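Local coordinates for protein ochratoxinase (PDB 4C65) that hydrolyses ochratoxin A to ochratoxin alpha and phenylalanine, acting as a zinc-dependent carboxypeptidase of the amidohydrolase superfamily that favours C-terminal aromatic residues, at residues D183-E186 / E187-A191; A221-S224 / P225-K229; L228-I231 / V232-A236; M253-K257 / A258-S262; W274-M277 / K278-I282. All blocks are in the same frame, centred on the assembly; numbering follows the deposited sequence.

Interaction 1. Residues D183-E186 / E187-A191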
loop_
_atom_site.group_PDB
_atom_site.type_symbol
_atom_site.label_atom_id
_atom_site.label_comp_id
_atom_site.label_asym_id
_atom_site.label_seq_id
_atom_site.Cartn_x
_atom_site.Cartn_y
_atom_site.Cartn_z
ATOM N N ASP A 183 -11.197 -2.113 -16.660
ATOM C CA ASP A 183 -12.525 -2.666 -16.607
ATOM C C ASP A 183 -13.533 -1.603 -16.184
ATOM O O ASP A 183 -13.441 -1.044 -15.088
ATOM C CB ASP A 183 -12.576 -3.823 -15.621
ATOM C CG ASP A 183 -11.687 -4.977 -16.028
ATOM O OD1 ASP A 183 -11.922 -5.585 -17.091
ATOM O OD2 ASP A 183 -10.710 -5.249 -15.298
ATOM N N GLY A 184 -14.513 -1.356 -17.048
ATOM C CA GLY A 184 -15.542 -0.372 -16.768
ATOM C C GLY A 184 -15.252 0.980 -17.390
ATOM O O GLY A 184 -14.113 1.307 -17.697
ATOM N N VAL A 185 -16.314 1.746 -17.606
ATOM C CA VAL A 185 -16.243 3.054 -18.215
ATOM C C VAL A 185 -15.228 3.972 -17.527
ATOM O O VAL A 185 -14.530 4.717 -18.200
ATOM C CB VAL A 185 -17.645 3.701 -18.220
ATOM C CG1 VAL A 185 -17.572 5.213 -18.361
ATOM C CG2 VAL A 185 -18.489 3.094 -19.340
ATOM N N GLU A 186 -15.186 3.961 -16.200
ATOM C CA GLU A 186 -14.310 4.868 -15.466
ATOM C C GLU A 186 -12.866 4.540 -15.796
ATOM O O GLU A 186 -12.097 5.407 -16.190
ATOM C CB GLU A 186 -14.540 4.789 -13.945
ATOM C CG GLU A 186 -15.974 5.053 -13.489
ATOM C CD GLU A 186 -16.528 6.382 -13.998
ATOM O OE1 GLU A 186 -16.076 7.451 -13.523
ATOM O OE2 GLU A 186 -17.426 6.356 -14.861
ATOM N N GLU A 187 -12.500 3.278 -15.632
ATOM C CA GLU A 187 -11.121 2.871 -15.850
ATOM C C GLU A 187 -10.693 3.039 -17.299
ATOM O O GLU A 187 -9.532 3.381 -17.564
ATOM C CB GLU A 187 -10.881 1.424 -15.391
ATOM C CG GLU A 187 -10.852 1.264 -13.878
ATOM C CD GLU A 187 -10.402 -0.117 -13.425
ATOM O OE1 GLU A 187 -9.968 -0.962 -14.255
ATOM O OE2 GLU A 187 -10.482 -0.370 -12.215
ATOM N N VAL A 188 -11.593 2.807 -18.244
ATOM C CA VAL A 188 -11.169 2.871 -19.651
ATOM C C VAL A 188 -10.872 4.316 -20.061
ATOM O O VAL A 188 -10.037 4.538 -20.952
ATOM C CB VAL A 188 -12.095 2.173 -20.670
ATOM C CG1 VAL A 188 -12.157 0.677 -20.426
ATOM C CG2 VAL A 188 -13.482 2.781 -20.673
ATOM N N ARG A 189 -11.508 5.285 -19.409
ATOM C CA ARG A 189 -11.163 6.665 -19.691
ATOM C C ARG A 189 -9.712 6.892 -19.355
ATOM O O ARG A 189 -8.981 7.459 -20.153
ATOM C CB ARG A 189 -12.030 7.648 -18.918
ATOM C CG ARG A 189 -13.466 7.762 -19.425
ATOM C CD ARG A 189 -14.133 8.954 -18.767
ATOM N NE ARG A 189 -15.579 8.929 -18.925
ATOM C CZ ARG A 189 -16.220 9.314 -20.014
ATOM N NH1 ARG A 189 -15.553 9.707 -21.097
ATOM N NH2 ARG A 189 -17.550 9.272 -20.019
ATOM N N ARG A 190 -9.300 6.485 -18.165
ATOM C CA ARG A 190 -7.900 6.662 -17.799
ATOM C C ARG A 190 -6.985 5.878 -18.735
ATOM O O ARG A 190 -5.944 6.395 -19.161
ATOM C CB ARG A 190 -7.633 6.322 -16.334
ATOM C CG ARG A 190 -6.131 6.391 -16.028
ATOM C CD ARG A 190 -5.782 6.998 -14.684
ATOM N NE ARG A 190 -6.471 6.341 -13.590
ATOM C CZ ARG A 190 -7.280 6.937 -12.726
ATOM N NH1 ARG A 190 -7.557 8.225 -12.791
ATOM N NH2 ARG A 190 -7.847 6.218 -11.782
ATOM N N ALA A 191 -7.394 4.667 -19.099
ATOM C CA ALA A 191 -6.597 3.836 -19.966
ATOM C C ALA A 191 -6.232 4.537 -21.251
ATOM O O ALA A 191 -5.062 4.537 -21.639
ATOM C CB ALA A 191 -7.305 2.530 -20.270
HETATM O O HOH W 1 -14.177 1.320 -14.116
HETATM O O HOH W 2 -17.499 8.484 -16.384
#
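OE1 of E187 accepts from the backbone N of D183 at 2.9 Å, a nearly straight bond (N-H...O 166°) that arrives from above the carboxylate plane. It ties the loop to the N-terminus of helix 185-198 in the TIM-barrel domain, where G184 is the N-cap. With CG beside its own backbone N (chi1 -73°) and the rest of its chain extended, E187 runs back along the D183 carbonyl to reach that N-H. A water joins the same two residues, 2.7 Å from D183 O and 3.0 Å from E187 N, and so serves a first-turn amide. D183 OD2 and E187 OE1 lie 4.5 Å apart; the repulsion is probably eased because R190 of a neighbouring subunit pairs with both acids, while T146 also binds D183. At phi 96°, G184 suits its place because a CB would press on the preceding carbonyl O. Its own O opens the helical bonding by accepting from V188 N at 3.0 Å. R189 anchors NH1 on E234 and extends across the first turn past V185 CG1. A second water, 2.6 Å from E186 OE2, sits in the plane of the R189 guanidinium at its edge, 3.2 Å from NE.

Interaction 2. Residues A221-S224 / P225-K229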
loop_
_atom_site.group_PDB
_atom_site.type_symbol
_atom_site.label_atom_id
_atom_site.label_comp_id
_atom_site.label_asym_id
_atom_site.label_seq_id
_atom_site.Cartn_x
_atom_site.Cartn_y
_atom_site.Cartn_z
ATOM N N ALA A 221 -16.846 -11.413 -28.412
ATOM C CA ALA A 221 -16.494 -10.005 -28.335
ATOM C C ALA A 221 -15.858 -9.728 -26.993
ATOM O O ALA A 221 -16.055 -10.484 -26.050
ATOM C CB ALA A 221 -17.744 -9.141 -28.506
ATOM N N GLN A 222 -15.070 -8.661 -26.923
ATOM C CA GLN A 222 -14.410 -8.243 -25.671
ATOM C C GLN A 222 -14.602 -6.759 -25.442
ATOM O O GLN A 222 -14.659 -5.987 -26.405
ATOM C CB GLN A 222 -12.927 -8.576 -25.702
ATOM C CG GLN A 222 -12.636 -10.042 -25.478
ATOM C CD GLN A 222 -11.167 -10.334 -25.349
ATOM O OE1 GLN A 222 -10.314 -9.440 -25.351
ATOM N NE2 GLN A 222 -10.855 -11.609 -25.296
ATOM N N PHE A 223 -14.675 -6.384 -24.157
ATOM C CA PHE A 223 -15.201 -5.088 -23.695
ATOM C C PHE A 223 -16.708 -5.035 -23.956
ATOM O O PHE A 223 -17.211 -5.677 -24.859
ATOM C CB PHE A 223 -14.509 -3.895 -24.374
ATOM C CG PHE A 223 -13.160 -3.544 -23.788
ATOM C CD1 PHE A 223 -13.050 -3.153 -22.467
ATOM C CD2 PHE A 223 -12.015 -3.534 -24.584
ATOM C CE1 PHE A 223 -11.822 -2.793 -21.942
ATOM C CE2 PHE A 223 -10.789 -3.189 -24.058
ATOM C CZ PHE A 223 -10.698 -2.829 -22.741
ATOM N N SER A 224 -17.417 -4.269 -23.141
ATOM C CA SER A 224 -18.808 -3.975 -23.368
ATOM C C SER A 224 -18.902 -2.914 -24.452
ATOM O O SER A 224 -17.983 -2.136 -24.617
ATOM C CB SER A 224 -19.450 -3.433 -22.088
ATOM O OG SER A 224 -18.911 -2.182 -21.733
ATOM N N PRO A 225 -20.057 -2.832 -25.130
ATOM C CA PRO A 225 -20.304 -1.693 -26.017
ATOM C C PRO A 225 -20.168 -0.339 -25.311
ATOM O O PRO A 225 -19.702 0.599 -25.921
ATOM C CB PRO A 225 -21.750 -1.918 -26.500
ATOM C CG PRO A 225 -21.968 -3.384 -26.386
ATOM C CD PRO A 225 -21.148 -3.822 -25.181
ATOM N N GLU A 226 -20.579 -0.241 -24.050
ATOM C CA GLU A 226 -20.436 0.996 -23.278
ATOM C C GLU A 226 -18.935 1.404 -23.144
ATOM O O GLU A 226 -18.579 2.569 -23.326
ATOM C CB GLU A 226 -21.022 0.840 -21.868
ATOM C CG GLU A 226 -22.490 0.430 -21.789
ATOM C CD GLU A 226 -22.735 -1.092 -21.796
ATOM O OE1 GLU A 226 -22.346 -1.789 -22.757
ATOM O OE2 GLU A 226 -23.316 -1.588 -20.804
ATOM N N GLU A 227 -18.065 0.455 -22.821
ATOM C CA GLU A 227 -16.646 0.755 -22.728
ATOM C C GLU A 227 -16.062 1.135 -24.080
ATOM O O GLU A 227 -15.316 2.112 -24.179
ATOM C CB GLU A 227 -15.873 -0.435 -22.167
ATOM C CG GLU A 227 -16.060 -0.643 -20.677
ATOM C CD GLU A 227 -15.792 -2.064 -20.260
ATOM O OE1 GLU A 227 -16.587 -2.933 -20.658
ATOM O OE2 GLU A 227 -14.785 -2.321 -19.539
ATOM N N LEU A 228 -16.415 0.381 -25.123
ATOM C CA LEU A 228 -15.867 0.645 -26.448
ATOM C C LEU A 228 -16.241 2.048 -26.944
ATOM O O LEU A 228 -15.419 2.736 -27.517
ATOM C CB LEU A 228 -16.310 -0.413 -27.459
ATOM C CG LEU A 228 -15.719 -1.818 -27.333
ATOM C CD1 LEU A 228 -16.401 -2.761 -28.319
ATOM C CD2 LEU A 228 -14.219 -1.785 -27.570
ATOM N N LYS A 229 -17.465 2.470 -26.703
ATOM C CA LYS A 229 -17.903 3.790 -27.124
ATOM C C LYS A 229 -17.099 4.883 -26.415
ATOM O O LYS A 229 -16.688 5.852 -27.029
ATOM C CB LYS A 229 -19.398 3.949 -26.846
ATOM C CG LYS A 229 -19.993 5.285 -27.241
ATOM C CD LYS A 229 -21.489 5.266 -26.983
ATOM C CE LYS A 229 -22.181 6.578 -27.375
ATOM N NZ LYS A 229 -22.583 7.412 -26.183
#
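S224 and E227 bind each other reciprocally across the first turn of helix 225-237, a capping box. S224 OG, placed between its backbone N and carbonyl carbon (chi1 66°), accepts from E227 N at 3.0 Å and donates to E227 OE1 at 2.7 Å, on the anti lone pair of that oxygen. The same OE1 takes S224 N at 2.9 Å from above the carboxylate plane. Serine suits the N-cap because its short hydroxyl can serve both as acceptor and as donor. P225, which has no N-H to leave without a partner, fits the next position, and S224 O begins the helical bonding by receiving L228 N. F223 meets the box with its ring edge: CD1 lies 3.5 Å from E227 OE2, ring and carboxylate planes almost perpendicular (89°). Its CB rests on L228 CG at 3.8 Å. Farther out, Q145 holds the N-H of F223, and Q222, bound to H149 N, brings the loop to about 6 Å from the side chain of the zinc ligand H245. E227 OE2 also accepts from G184 N, and R193 of a neighbouring subunit pairs with OE1. So many donors would be expected to keep the E227 carboxylate ionised.

Interaction 3. Residues L228-I231 / V232-A236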
loop_
_atom_site.group_PDB
_atom_site.type_symbol
_atom_site.label_atom_id
_atom_site.label_comp_id
_atom_site.label_asym_id
_atom_site.label_seq_id
_atom_site.Cartn_x
_atom_site.Cartn_y
_atom_site.Cartn_z
ATOM N N LEU A 228 -16.415 0.381 -25.123
ATOM C CA LEU A 228 -15.867 0.645 -26.448
ATOM C C LEU A 228 -16.241 2.048 -26.944
ATOM O O LEU A 228 -15.419 2.736 -27.517
ATOM C CB LEU A 228 -16.310 -0.413 -27.459
ATOM C CG LEU A 228 -15.719 -1.818 -27.333
ATOM C CD1 LEU A 228 -16.401 -2.761 -28.319
ATOM C CD2 LEU A 228 -14.219 -1.785 -27.570
ATOM N N LYS A 229 -17.465 2.470 -26.703
ATOM C CA LYS A 229 -17.903 3.790 -27.124
ATOM C C LYS A 229 -17.099 4.883 -26.415
ATOM O O LYS A 229 -16.688 5.852 -27.029
ATOM C CB LYS A 229 -19.398 3.949 -26.846
ATOM C CG LYS A 229 -19.993 5.285 -27.241
ATOM C CD LYS A 229 -21.489 5.266 -26.983
ATOM C CE LYS A 229 -22.181 6.578 -27.375
ATOM N NZ LYS A 229 -22.583 7.412 -26.183
ATOM N N VAL A 230 -16.937 4.740 -25.104
ATOM C CA VAL A 230 -16.140 5.675 -24.321
ATOM C C VAL A 230 -14.692 5.716 -24.814
ATOM O O VAL A 230 -14.152 6.781 -25.064
ATOM C CB VAL A 230 -16.223 5.348 -22.813
ATOM C CG1 VAL A 230 -15.147 6.054 -22.017
ATOM C CG2 VAL A 230 -17.597 5.722 -22.296
ATOM N N ILE A 231 -14.092 4.556 -25.025
ATOM C CA ILE A 231 -12.770 4.511 -25.606
ATOM C C ILE A 231 -12.678 5.296 -26.922
ATOM O O ILE A 231 -11.750 6.097 -27.114
ATOM C CB ILE A 231 -12.290 3.070 -25.824
ATOM C CG1 ILE A 231 -11.980 2.440 -24.466
ATOM C CG2 ILE A 231 -11.029 3.051 -26.673
ATOM C CD1 ILE A 231 -11.884 0.936 -24.503
ATOM N N VAL A 232 -13.613 5.067 -27.835
ATOM C CA VAL A 232 -13.636 5.789 -29.117
ATOM C C VAL A 232 -13.789 7.302 -28.907
ATOM O O VAL A 232 -13.110 8.092 -29.559
ATOM C CB VAL A 232 -14.727 5.223 -30.063
ATOM C CG1 VAL A 232 -14.962 6.148 -31.259
ATOM C CG2 VAL A 232 -14.319 3.841 -30.541
ATOM N N GLU A 233 -14.673 7.698 -27.995
ATOM C CA GLU A 233 -14.905 9.112 -27.677
ATOM C C GLU A 233 -13.662 9.767 -27.080
ATOM O O GLU A 233 -13.334 10.908 -27.397
ATOM C CB GLU A 233 -16.081 9.260 -26.718
ATOM C CG GLU A 233 -17.419 9.002 -27.372
ATOM C CD GLU A 233 -18.541 8.787 -26.355
ATOM O OE1 GLU A 233 -18.228 8.636 -25.144
ATOM O OE2 GLU A 233 -19.727 8.772 -26.770
ATOM N N GLU A 234 -13.003 9.053 -26.176
ATOM C CA GLU A 234 -11.767 9.547 -25.577
ATOM C C GLU A 234 -10.710 9.756 -26.647
ATOM O O GLU A 234 -10.078 10.795 -26.666
ATOM C CB GLU A 234 -11.244 8.586 -24.521
ATOM C CG GLU A 234 -12.022 8.622 -23.222
ATOM C CD GLU A 234 -11.959 9.954 -22.543
ATOM O OE1 GLU A 234 -10.871 10.562 -22.573
ATOM O OE2 GLU A 234 -12.984 10.384 -21.968
ATOM N N ALA A 235 -10.517 8.779 -27.524
ATOM C CA ALA A 235 -9.533 8.918 -28.602
ATOM C C ALA A 235 -9.868 10.102 -29.508
ATOM O O ALA A 235 -9.020 10.937 -29.773
ATOM C CB ALA A 235 -9.464 7.655 -29.419
ATOM N N ALA A 236 -11.136 10.171 -29.904
ATOM C CA ALA A 236 -11.637 11.196 -30.796
ATOM C C ALA A 236 -11.422 12.614 -30.292
ATOM O O ALA A 236 -11.164 13.514 -31.079
ATOM C CB ALA A 236 -13.103 10.963 -31.072
#
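E233 reaches back along helix 225-237 to K229, one turn earlier. Its CB touches the K229 and V230 carbonyl oxygens, and CG, beside the backbone N (chi1 -73°), lies 3.3 Å from K229 O. CD continues past that oxygen to come within 3.9 Å of K229 CG. Of the two tips, OE1 skirts V230, 4.1 Å from its CG2, whereas OE2 lies along the lysine, 3.3 Å from CE and 3.2 Å from NZ. This last pair is a salt bridge with a weak hydrogen bond. The lysine is extended to CE and turns only at chi4 (-106°), which leaves both CE and NZ beside the acid. Oppositely charged residues four apart suit this exposed side of an alpha-helix. The backbone beneath is regular: V230 O takes E234 N at 2.8 Å, and I231 O takes A235 N at 3.0 Å. E234, on the buried flank, is held by R189, R193 and R237. The helix is the crossover of the beta-alpha-beta unit made with strands 203-206 and 242-246. I231 packs on I203, V205 and V242 of those strands, A235 on I203 and V242, and I231 and V230 lean on helix 185-198 through V188 and R189.

Interaction 4. Residues M253-K257 / A258-S262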
loop_
_atom_site.group_PDB
_atom_site.type_symbol
_atom_site.label_atom_id
_atom_site.label_comp_id
_atom_site.label_asym_id
_atom_site.label_seq_id
_atom_site.Cartn_x
_atom_site.Cartn_y
_atom_site.Cartn_z
ATOM N N MET A 253 -18.584 -6.447 -35.238
ATOM C CA MET A 253 -19.763 -5.580 -35.219
ATOM C C MET A 253 -19.763 -4.635 -34.019
ATOM O O MET A 253 -20.149 -3.481 -34.146
ATOM C CB MET A 253 -21.048 -6.407 -35.242
ATOM C CG MET A 253 -21.217 -7.239 -36.510
ATOM S SD MET A 253 -21.382 -6.220 -37.987
ATOM C CE MET A 253 -23.106 -5.781 -37.804
ATOM N N ALA A 254 -19.324 -5.108 -32.871
ATOM C CA ALA A 254 -19.283 -4.239 -31.711
ATOM C C ALA A 254 -18.265 -3.112 -31.927
ATOM O O ALA A 254 -18.506 -1.967 -31.530
ATOM C CB ALA A 254 -18.959 -5.030 -30.452
ATOM N N ALA A 255 -17.143 -3.428 -32.569
ATOM C CA ALA A 255 -16.103 -2.427 -32.819
ATOM C C ALA A 255 -16.625 -1.385 -33.799
ATOM O O ALA A 255 -16.378 -0.203 -33.638
ATOM C CB ALA A 255 -14.851 -3.079 -33.344
ATOM N N ILE A 256 -17.364 -1.822 -34.805
ATOM C CA ILE A 256 -17.906 -0.912 -35.816
ATOM C C ILE A 256 -18.967 0.022 -35.222
ATOM O O ILE A 256 -18.886 1.237 -35.366
ATOM C CB ILE A 256 -18.504 -1.711 -36.994
ATOM C CG1 ILE A 256 -17.355 -2.355 -37.787
ATOM C CG2 ILE A 256 -19.379 -0.817 -37.873
ATOM C CD1 ILE A 256 -17.813 -3.268 -38.910
ATOM N N LYS A 257 -19.914 -0.558 -34.508
ATOM C CA LYS A 257 -20.923 0.191 -33.771
ATOM C C LYS A 257 -20.340 1.243 -32.837
ATOM O O LYS A 257 -20.836 2.348 -32.792
ATOM C CB LYS A 257 -21.740 -0.793 -32.966
ATOM C CG LYS A 257 -23.073 -0.358 -32.479
ATOM C CD LYS A 257 -23.699 -1.451 -31.598
ATOM C CE LYS A 257 -24.830 -1.011 -30.655
ATOM N NZ LYS A 257 -25.518 0.243 -31.072
ATOM N N ALA A 258 -19.264 0.909 -32.130
ATOM C CA ALA A 258 -18.622 1.827 -31.179
ATOM C C ALA A 258 -17.936 3.016 -31.844
ATOM O O ALA A 258 -17.792 4.062 -31.217
ATOM C CB ALA A 258 -17.612 1.084 -30.335
ATOM N N GLY A 259 -17.520 2.856 -33.106
ATOM C CA GLY A 259 -16.913 3.934 -33.863
ATOM C C GLY A 259 -15.454 3.725 -34.213
ATOM O O GLY A 259 -14.790 4.664 -34.639
ATOM N N CYS A 260 -14.946 2.506 -34.034
ATOM C CA CYS A 260 -13.574 2.187 -34.420
ATOM C C CYS A 260 -13.412 2.385 -35.928
ATOM O O CYS A 260 -14.336 2.136 -36.670
ATOM C CB CYS A 260 -13.223 0.751 -34.040
ATOM S SG CYS A 260 -13.276 0.423 -32.277
ATOM N N LYS A 261 -12.244 2.869 -36.341
ATOM C CA LYS A 261 -12.013 3.253 -37.717
ATOM C C LYS A 261 -10.989 2.391 -38.393
ATOM O O LYS A 261 -10.728 2.543 -39.561
ATOM C CB LYS A 261 -11.636 4.722 -37.804
ATOM C CG LYS A 261 -12.780 5.649 -37.444
ATOM C CD LYS A 261 -13.958 5.538 -38.411
ATOM C CE LYS A 261 -14.214 6.844 -39.127
ATOM N NZ LYS A 261 -13.991 6.761 -40.607
ATOM N N SER A 262 -10.420 1.450 -37.659
ATOM C CA SER A 262 -9.478 0.505 -38.228
ATOM C C SER A 262 -9.696 -0.842 -37.565
ATOM O O SER A 262 -9.866 -0.921 -36.357
ATOM C CB SER A 262 -8.052 1.028 -38.006
ATOM O OG SER A 262 -7.067 0.099 -38.438
#
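A255 and C260 meet in a local contact that ends helix 249-258 and turns the chain toward strand 262-263 of the barrel. The backbone does most of the work. A255 O accepts C260 N at 3.1 Å (N-H...O 151°), and the N-H of G259 approaches the same oxygen in a weak bond of 3.3 Å. A second weak bond runs from G259 N to I256 O at 3.1 Å. Just before this, A258 N still makes the ordinary helical bond to A254 O at 3.0 Å. The bond from C260 back to A255, the one from G259 back to I256 and the positive phi of G259 (114°) together make a Schellman motif. Glycine fits this place because a CB would collide with the carbonyl O of A258. Such a motif often brings an apolar pair together across it, and here C260 meets A255: SG, beside its own backbone N (chi1 -63°), lies 4.0 Å from A255 CB and 3.4 Å from A255 O. Small residues allow close packing on this side, where A254 and A258 lie against L228 of helix 225-237 and C260 reaches V232. C260 also covers V242 and A244 of strand 242-246, and the side chain of A255 is about 9 Å from that of the zinc ligand H245. K257, by contrast, is exposed. The chain then enters the sheet, K261 bonding through its backbone to V242 and L283, while K261 NZ holds the carbonyl oxygens of K280 and G281.

Interaction 5. Residues W274-M277 / K278-I282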
loop_
_atom_site.group_PDB
_atom_site.type_symbol
_atom_site.label_atom_id
_atom_site.label_comp_id
_atom_site.label_asym_id
_atom_site.label_seq_id
_atom_site.Cartn_x
_atom_site.Cartn_y
_atom_site.Cartn_z
ATOM N N TRP A 274 -18.266 -5.930 -44.888
ATOM C CA TRP A 274 -17.611 -5.192 -45.967
ATOM C C TRP A 274 -18.392 -3.921 -46.300
ATOM O O TRP A 274 -17.813 -2.829 -46.379
ATOM C CB TRP A 274 -17.440 -6.047 -47.224
ATOM C CG TRP A 274 -16.782 -7.387 -46.982
ATOM C CD1 TRP A 274 -15.790 -7.659 -46.096
ATOM C CD2 TRP A 274 -17.069 -8.625 -47.656
ATOM N NE1 TRP A 274 -15.440 -8.989 -46.169
ATOM C CE2 TRP A 274 -16.214 -9.603 -47.116
ATOM C CE3 TRP A 274 -17.978 -8.999 -48.649
ATOM C CZ2 TRP A 274 -16.253 -10.934 -47.521
ATOM C CZ3 TRP A 274 -17.996 -10.330 -49.079
ATOM C CH2 TRP A 274 -17.140 -11.279 -48.514
ATOM N N GLU A 275 -19.702 -4.056 -46.464
ATOM C CA GLU A 275 -20.561 -2.911 -46.756
ATOM C C GLU A 275 -20.515 -1.862 -45.658
ATOM O O GLU A 275 -20.404 -0.670 -45.949
ATOM C CB GLU A 275 -22.017 -3.360 -46.977
ATOM C CG GLU A 275 -22.207 -4.114 -48.282
ATOM C CD GLU A 275 -21.516 -3.411 -49.442
ATOM O OE1 GLU A 275 -21.794 -2.204 -49.638
ATOM O OE2 GLU A 275 -20.668 -4.047 -50.131
ATOM N N LEU A 276 -20.607 -2.299 -44.401
ATOM C CA LEU A 276 -20.506 -1.385 -43.278
ATOM C C LEU A 276 -19.179 -0.645 -43.277
ATOM O O LEU A 276 -19.137 0.561 -42.981
ATOM C CB LEU A 276 -20.682 -2.101 -41.926
ATOM C CG LEU A 276 -22.118 -2.314 -41.461
ATOM C CD1 LEU A 276 -22.144 -3.212 -40.223
ATOM C CD2 LEU A 276 -22.803 -0.994 -41.149
ATOM N N MET A 277 -18.098 -1.355 -43.561
ATOM C CA MET A 277 -16.775 -0.748 -43.512
ATOM C C MET A 277 -16.592 0.283 -44.622
ATOM O O MET A 277 -15.929 1.305 -44.431
ATOM C CB MET A 277 -15.696 -1.823 -43.591
ATOM C CG MET A 277 -15.579 -2.663 -42.321
ATOM S SD MET A 277 -14.349 -3.963 -42.485
ATOM C CE MET A 277 -12.841 -3.015 -42.222
ATOM N N LYS A 278 -17.184 0.007 -45.786
ATOM C CA LYS A 278 -17.195 0.967 -46.893
ATOM C C LYS A 278 -18.015 2.188 -46.541
ATOM O O LYS A 278 -17.562 3.306 -46.728
ATOM C CB LYS A 278 -17.775 0.332 -48.143
ATOM C CG LYS A 278 -16.775 -0.524 -48.898
ATOM C CD LYS A 278 -17.240 -0.783 -50.313
ATOM C CE LYS A 278 -18.334 -1.835 -50.350
ATOM N NZ LYS A 278 -19.094 -1.771 -51.643
ATOM N N GLU A 279 -19.214 1.948 -46.022
ATOM C CA GLU A 279 -20.174 2.976 -45.620
ATOM C C GLU A 279 -19.564 3.941 -44.620
ATOM O O GLU A 279 -19.675 5.143 -44.761
ATOM C CB GLU A 279 -21.401 2.302 -44.976
ATOM C CG GLU A 279 -22.706 2.321 -45.736
ATOM C CD GLU A 279 -23.691 1.336 -45.091
ATOM O OE1 GLU A 279 -23.871 1.511 -43.848
ATOM O OE2 GLU A 279 -24.245 0.404 -45.773
ATOM N N LYS A 280 -18.892 3.400 -43.620
ATOM C CA LYS A 280 -18.361 4.209 -42.523
ATOM C C LYS A 280 -16.890 4.576 -42.658
ATOM O O LYS A 280 -16.351 5.268 -41.800
ATOM C CB LYS A 280 -18.580 3.462 -41.220
ATOM C CG LYS A 280 -20.048 3.273 -40.854
ATOM C CD LYS A 280 -20.157 2.391 -39.618
ATOM C CE LYS A 280 -21.583 2.298 -39.120
ATOM N NZ LYS A 280 -22.130 3.578 -38.622
ATOM N N GLY A 281 -16.230 4.123 -43.717
ATOM C CA GLY A 281 -14.836 4.489 -43.959
ATOM C C GLY A 281 -13.907 3.854 -42.941
ATOM O O GLY A 281 -13.089 4.530 -42.331
ATOM N N ILE A 282 -14.049 2.548 -42.772
ATOM C CA ILE A 282 -13.272 1.814 -41.811
ATOM C C ILE A 282 -12.188 1.033 -42.531
ATOM O O ILE A 282 -12.457 0.348 -43.506
ATOM C CB ILE A 282 -14.152 0.865 -41.001
ATOM C CG1 ILE A 282 -15.310 1.650 -40.361
ATOM C CG2 ILE A 282 -13.321 0.144 -39.928
ATOM C CD1 ILE A 282 -16.337 0.801 -39.630
HETATM O O HOH W 3 -13.364 0.992 -46.236
#
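The flat carboxylate of E275 presents both oxygens to K278 NZ, OE2 at 3.2 Å and OE1 at 3.4 Å, in a salt bridge whose two hydrogen bonds are weak. The two side chains lie side by side and point the same way, K278 bending at chi3 (-77°) so that its CE and NZ arrive together; NZ has a further weak bond to A327 O. The other carboxylate, of E279, touches L276 CD2 with OE1 at 3.8 Å. The indole of W274 takes no part in the pairing and lies among A269, A324, A327 and V329. E275, K278 and E279 suit the solvent-facing side, whereas the buried M277 suits the side toward the barrel. At the end of the helix, M277 O receives I282 N at 2.8 Å in a straight bond (175°) lying in the carbonyl plane, and a water bridges M277 O to I282 O. That bond, with a weak one from G281 N to K278 O, makes a Schellman motif; G281, with positive phi, is its C-prime residue, a place that glycine takes up easily. M277 and I282 also meet through their side chains, which cross at about a right angle. A turn at chi3 (79°) carries M277 CE to within 3.9 Å of I282 CG2. The helix joins strand 262-263 to strand 283-285 in a beta-alpha-beta unit: M277 and I282 pack on L263, and both rest, with K280, on I256 of helix 249-258.

Overall arrangement
From the N terminus, the five local contacts follow one another round the TIM barrel. Interaction 1 starts helix 185-198 and interaction 2 starts helix 225-237, which interaction 3 continues, sharing L228 and K229. Interactions 4 and 5 end helices 249-258 and 271-280. Each closes only a turn; none encloses or crosses another. In space, interaction 1 meets both 2 and 3, these meet 4, and 4 meets 5: E227 takes the amide of G184, R189 pairs with E234, L228 and V232 pack on A258, and K261 grips the end of helix 271-280. Interactions 1 and 5, with centres about 27 Å apart, do not touch. Interactions 1 to 3 also reach neighbouring subunits of the octamer.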